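Local coordinates for protein chlorella virus DNA ligase-adenylate (Chlorella virus, PDB 1FVI) that probably seals nicks in DNA as an ATP-dependent ligase, captured here as the covalent enzyme-adenylate intermediate that forms before strand joining, at residues R256-N261 with P286-I291; S234-Y239 with V243-T248. The protein carries 1 engineered substitution. All blocks are in the same frame, centred on the assembly; numbering follows the deposited sequence.

Contact 1 of 2, residues R256-N261 with P286-I291; sequences RDFWQN and PVFIGI
A chi1 of 169° at Phe-288 sets CG opposite the backbone N and carries the ring off its strand to Phe-258, which comes from the opposite direction off a helix. Ile-291 also starts with CG1 far from its own N, but chi2 of 71° then folds CD1 round toward the same helix. Phe-258, the one helix residue that spans the gap, answers both.

The two rings form an offset edge-to-face pair, with planes at 77° and centroids 5.6 Å apart. Closest are the two ring atoms Phe-258 CZ and Phe-288 CZ, at 3.7 Å, and Phe-288 CZ lies in the plane of the Phe-258 ring, just beyond its edge. Further round that edge, Phe-258 CE2 meets Ile-291 CD1 at 4.2 Å. Even at the nearest pair, Phe-258 CA and Ile-291 CA, the backbones stay 10.4 Å apart, so only side chains bridge the two segments. On the strand, Gly-290 N sits 3.7 Å above the plane of the Phe-288 ring, over its centre, within a classic beta bulge, where Ile-289 and Gly-290 share Lys-271 as their partner on strand 269-275.

Other aromatic neighbours extend the cluster: Tyr-265 meets Phe-258 edge-to-face, and Phe-250 lies against Phe-288. Met-199 and Val-270 bring in two further strands. The arrangement is consistent with an OB-fold core, in which a helix typically plugs the end of the barrel.

Chemically the contact is entirely hydrocarbon, burying only 115 Å². It presents no polar side-chain atom that needs a partner, and cohesion probably comes from apolar burial and dispersion, with a modest edge-to-face electrostatic term, since the offset puts Phe-258 CZ near the rim of Phe-288 and not over its centre.

Contact 2 of 2, residues S234-Y239 with V243-T248; sequences SIEVDY and VFSIGT
Ile-235 and Ile-246 form a hydrogen-bonded antiparallel pair that satisfies both their N-H groups and both their carbonyls. The bond from Ile-246 N to Ile-235 O is 2.7 Å; its partner, Ile-235 N to Ile-246 O, is 3.0 Å. Val-237 and Phe-244 repeat the pattern: Val-237 N reaches Phe-244 O at 2.8 Å, with an N-H...O angle of 175°, while Phe-244 N returns a longer bond to Val-237 O at 3.2 Å. That last oxygen also receives a CA-H...O contact from Val-243.

Between these pairs Glu-236 faces Ser-245. A bend at chi2 (58°) carries Glu-236 OE2 to within 3.3 Å of Ser-245 CB. There Ser-234 OG donates to Glu-236 OE2 at 2.7 Å, and weak bonds link OE2 to Thr-200 OG1 and OE1 to Ser-198 OG. Tyr-239 OH pairs with Tyr-274 OH, and Asp-238 OD2 accepts from Gly-241 N in the turn.

On the face that carries Ile-235, Val-237, Phe-244 and Ile-246, Val-237 CG2 makes a CH-pi contact 3.7 Å from the Phe-244 centroid, and Tyr-239 CB touches that ring's edge.

This beta hairpin of the OB-like domain is flanked by strand 190-201 alongside 232-237, while Phe-244 and Ile-246 lean inward onto strand 286-291.

Contacts 1 and 2 lie in one OB-like domain, their centres about 10 Å apart, and strand 286-291 is where they meet. The 243-248 segment is followed, three residues on, by helix 252-260, so the chain leaves the hairpin of contact 2 and soon supplies the helix of contact 1. A probable hydrogen bond of 2.9 Å from Phe-288 N to Thr-248 O joins strand 286-291 to the chain just past strand 244-246, so the two edges of the sheet approach each other, consistent with closure of an OB barrel. Close by, Pro-286 CB packs on Phe-244 CE1 at 3.7 Å. Both contacts are remote from the AMP pocket around Lys-26.

Contact 1 of 2, residues R256-N261 with P286-I291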
# COMPACT_ATOMS: atom_id res chain seq x y z
N ARG A 256 11.42 -0.92 -19.20
CA ARG A 256 12.22 -1.63 -20.20
C ARG A 256 11.32 -2.17 -21.31
O ARG A 256 11.57 -1.93 -22.49
CB ARG A 256 13.00 -2.76 -19.53
CG ARG A 256 13.77 -3.67 -20.48
CD ARG A 256 13.06 -5.01 -20.67
NE ARG A 256 12.89 -5.72 -19.40
CZ ARG A 256 13.65 -6.74 -19.00
NH1 ARG A 256 14.65 -7.18 -19.76
NH2 ARG A 256 13.41 -7.31 -17.83
N ASP A 257 10.23 -2.85 -20.94
CA ASP A 257 9.30 -3.40 -21.93
C ASP A 257 8.72 -2.33 -22.85
O ASP A 257 8.75 -2.48 -24.07
CB ASP A 257 8.18 -4.19 -21.25
CG ASP A 257 8.68 -5.47 -20.62
OD1 ASP A 257 9.82 -5.87 -20.93
OD2 ASP A 257 7.93 -6.08 -19.83
N PHE A 258 8.18 -1.27 -22.25
CA PHE A 258 7.62 -0.15 -23.00
C PHE A 258 8.64 0.38 -24.02
O PHE A 258 8.29 0.57 -25.18
CB PHE A 258 7.21 0.99 -22.05
CG PHE A 258 5.79 0.89 -21.53
CD1 PHE A 258 5.52 1.00 -20.17
CD2 PHE A 258 4.72 0.74 -22.42
CE1 PHE A 258 4.20 0.96 -19.69
CE2 PHE A 258 3.40 0.70 -21.94
CZ PHE A 258 3.14 0.81 -20.58
N TRP A 259 9.91 0.53 -23.60
CA TRP A 259 10.99 1.03 -24.47
C TRP A 259 11.54 0.06 -25.53
O TRP A 259 11.90 0.48 -26.62
CB TRP A 259 12.16 1.56 -23.66
CG TRP A 259 13.12 2.39 -24.48
CD1 TRP A 259 14.37 2.04 -24.91
CD2 TRP A 259 12.91 3.73 -24.94
NE1 TRP A 259 14.95 3.08 -25.59
CE2 TRP A 259 14.07 4.13 -25.63
CE3 TRP A 259 11.84 4.64 -24.83
CZ2 TRP A 259 14.20 5.40 -26.21
CZ3 TRP A 259 11.97 5.90 -25.41
CH2 TRP A 259 13.15 6.27 -26.09
N GLN A 260 11.66 -1.22 -25.18
CA GLN A 260 12.17 -2.20 -26.12
C GLN A 260 11.14 -2.46 -27.21
O GLN A 260 11.49 -2.70 -28.37
CB GLN A 260 12.53 -3.50 -25.40
CG GLN A 260 13.64 -3.36 -24.38
CD GLN A 260 14.92 -2.79 -24.98
OE1 GLN A 260 15.51 -1.84 -24.45
NE2 GLN A 260 15.36 -3.38 -26.09
N ASN A 261 9.86 -2.41 -26.85
CA ASN A 261 8.79 -2.63 -27.82
C ASN A 261 7.86 -1.43 -27.94
O ASN A 261 6.66 -1.61 -28.16
CB ASN A 261 7.97 -3.87 -27.43
CG ASN A 261 8.68 -5.17 -27.73
OD1 ASN A 261 9.39 -5.71 -26.87
ND2 ASN A 261 8.50 -5.68 -28.95
N PRO A 286 -0.67 13.05 -12.28
CA PRO A 286 -1.04 11.81 -12.98
C PRO A 286 -0.16 10.62 -12.60
O PRO A 286 1.04 10.76 -12.35
CB PRO A 286 -0.90 12.20 -14.46
CG PRO A 286 0.23 13.22 -14.42
CD PRO A 286 -0.13 14.05 -13.22
N VAL A 287 -0.76 9.44 -12.58
CA VAL A 287 -0.05 8.21 -12.23
C VAL A 287 -0.50 7.09 -13.13
O VAL A 287 -1.69 6.85 -13.29
CB VAL A 287 -0.35 7.75 -10.76
CG1 VAL A 287 0.60 6.61 -10.36
CG2 VAL A 287 -0.23 8.90 -9.79
N PHE A 288 0.47 6.37 -13.70
CA PHE A 288 0.19 5.24 -14.57
C PHE A 288 -0.30 4.09 -13.71
O PHE A 288 0.28 3.79 -12.66
CB PHE A 288 1.46 4.82 -15.31
CG PHE A 288 1.34 3.50 -16.02
CD1 PHE A 288 0.66 3.40 -17.23
CD2 PHE A 288 1.94 2.36 -15.51
CE1 PHE A 288 0.59 2.21 -17.91
CE2 PHE A 288 1.88 1.15 -16.18
CZ PHE A 288 1.20 1.07 -17.39
N ILE A 289 -1.38 3.45 -14.14
CA ILE A 289 -1.93 2.31 -13.41
C ILE A 289 -1.67 1.04 -14.21
O ILE A 289 -1.02 0.10 -13.72
CB ILE A 289 -3.46 2.47 -13.17
CG1 ILE A 289 -3.74 3.70 -12.30
CG2 ILE A 289 -4.02 1.22 -12.52
CD1 ILE A 289 -3.03 3.69 -10.96
N GLY A 290 -2.12 1.04 -15.46
CA GLY A 290 -1.93 -0.12 -16.29
C GLY A 290 -2.28 0.09 -17.73
O GLY A 290 -2.80 1.13 -18.11
N ILE A 291 -1.96 -0.90 -18.55
CA ILE A 291 -2.26 -0.83 -19.96
C ILE A 291 -3.68 -1.37 -20.18
O ILE A 291 -4.19 -2.13 -19.36
CB ILE A 291 -1.24 -1.66 -20.77
CG1 ILE A 291 -1.29 -1.28 -22.24
CG2 ILE A 291 -1.50 -3.15 -20.59
CD1 ILE A 291 -0.74 0.08 -22.51

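Contact 2 of 2, residues S234-Y239 with V243-T248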
# COMPACT_ATOMS: atom_id res chain seq x y z
N SER A 234 9.23 8.47 -19.56
CA SER A 234 7.86 8.95 -19.51
C SER A 234 7.16 8.66 -20.82
O SER A 234 7.80 8.44 -21.85
CB SER A 234 7.80 10.47 -19.23
OG SER A 234 8.14 11.23 -20.38
N ILE A 235 5.84 8.57 -20.74
CA ILE A 235 5.01 8.36 -21.92
C ILE A 235 4.11 9.59 -22.05
O ILE A 235 3.68 10.16 -21.04
CB ILE A 235 4.16 7.08 -21.83
CG1 ILE A 235 3.25 7.10 -20.59
CG2 ILE A 235 5.05 5.87 -21.86
CD1 ILE A 235 2.18 5.99 -20.61
N GLU A 236 3.94 10.05 -23.28
CA GLU A 236 3.11 11.21 -23.57
C GLU A 236 1.79 10.65 -24.05
O GLU A 236 1.76 9.75 -24.90
CB GLU A 236 3.77 12.12 -24.60
CG GLU A 236 5.04 12.81 -24.09
CD GLU A 236 6.12 11.83 -23.62
OE1 GLU A 236 6.44 10.88 -24.37
OE2 GLU A 236 6.66 12.01 -22.49
N VAL A 237 0.70 11.16 -23.47
CA VAL A 237 -0.63 10.66 -23.79
C VAL A 237 -1.63 11.71 -24.23
O VAL A 237 -1.50 12.88 -23.88
CB VAL A 237 -1.20 9.88 -22.58
CG1 VAL A 237 -0.31 8.67 -22.28
CG2 VAL A 237 -1.29 10.79 -21.36
N ASP A 238 -2.64 11.28 -24.98
CA ASP A 238 -3.66 12.19 -25.49
C ASP A 238 -4.72 12.60 -24.48
O ASP A 238 -4.84 13.78 -24.18
CB ASP A 238 -4.34 11.64 -26.77
CG ASP A 238 -5.34 12.65 -27.39
OD1 ASP A 238 -4.94 13.49 -28.23
OD2 ASP A 238 -6.54 12.59 -27.06
N TYR A 239 -5.52 11.66 -23.99
CA TYR A 239 -6.57 12.03 -23.03
C TYR A 239 -7.50 13.17 -23.52
O TYR A 239 -7.34 14.34 -23.14
CB TYR A 239 -6.00 12.41 -21.66
CG TYR A 239 -7.06 12.51 -20.59
CD1 TYR A 239 -8.12 11.60 -20.53
CD2 TYR A 239 -7.03 13.53 -19.64
CE1 TYR A 239 -9.12 11.70 -19.56
CE2 TYR A 239 -8.02 13.64 -18.66
CZ TYR A 239 -9.06 12.72 -18.63
OH TYR A 239 -10.03 12.83 -17.67
N VAL A 243 -2.75 16.86 -24.27
CA VAL A 243 -1.53 16.09 -24.20
C VAL A 243 -0.70 16.42 -22.97
O VAL A 243 -0.58 17.59 -22.58
CB VAL A 243 -0.69 16.28 -25.48
CG1 VAL A 243 0.60 15.45 -25.43
CG2 VAL A 243 -1.54 15.91 -26.71
N PHE A 244 -0.18 15.38 -22.33
CA PHE A 244 0.67 15.50 -21.14
C PHE A 244 1.42 14.19 -20.94
O PHE A 244 1.03 13.15 -21.49
CB PHE A 244 -0.16 15.83 -19.90
CG PHE A 244 -1.07 14.73 -19.49
CD1 PHE A 244 -0.76 13.93 -18.38
CD2 PHE A 244 -2.23 14.46 -20.22
CE1 PHE A 244 -1.58 12.87 -18.01
CE2 PHE A 244 -3.06 13.40 -19.86
CZ PHE A 244 -2.74 12.61 -18.75
N SER A 245 2.48 14.22 -20.16
CA SER A 245 3.22 13.00 -19.94
C SER A 245 2.97 12.36 -18.58
O SER A 245 2.49 13.01 -17.65
CB SER A 245 4.73 13.21 -20.13
OG SER A 245 5.20 14.26 -19.33
N ILE A 246 3.24 11.06 -18.52
CA ILE A 246 3.12 10.30 -17.30
C ILE A 246 4.48 9.65 -17.10
O ILE A 246 4.91 8.83 -17.91
CB ILE A 246 2.01 9.22 -17.39
CG1 ILE A 246 0.65 9.87 -17.70
CG2 ILE A 246 1.93 8.45 -16.06
CD1 ILE A 246 -0.55 8.93 -17.67
N GLY A 247 5.16 10.06 -16.04
CA GLY A 247 6.47 9.53 -15.74
C GLY A 247 6.55 8.69 -14.47
O GLY A 247 7.63 8.28 -14.08
N THR A 248 5.42 8.49 -13.78
CA THR A 248 5.42 7.66 -12.57
C THR A 248 4.36 6.56 -12.64
O THR A 248 3.37 6.68 -13.37
CB THR A 248 5.17 8.48 -11.26
OG1 THR A 248 3.83 9.00 -11.24
CG2 THR A 248 6.17 9.62 -11.16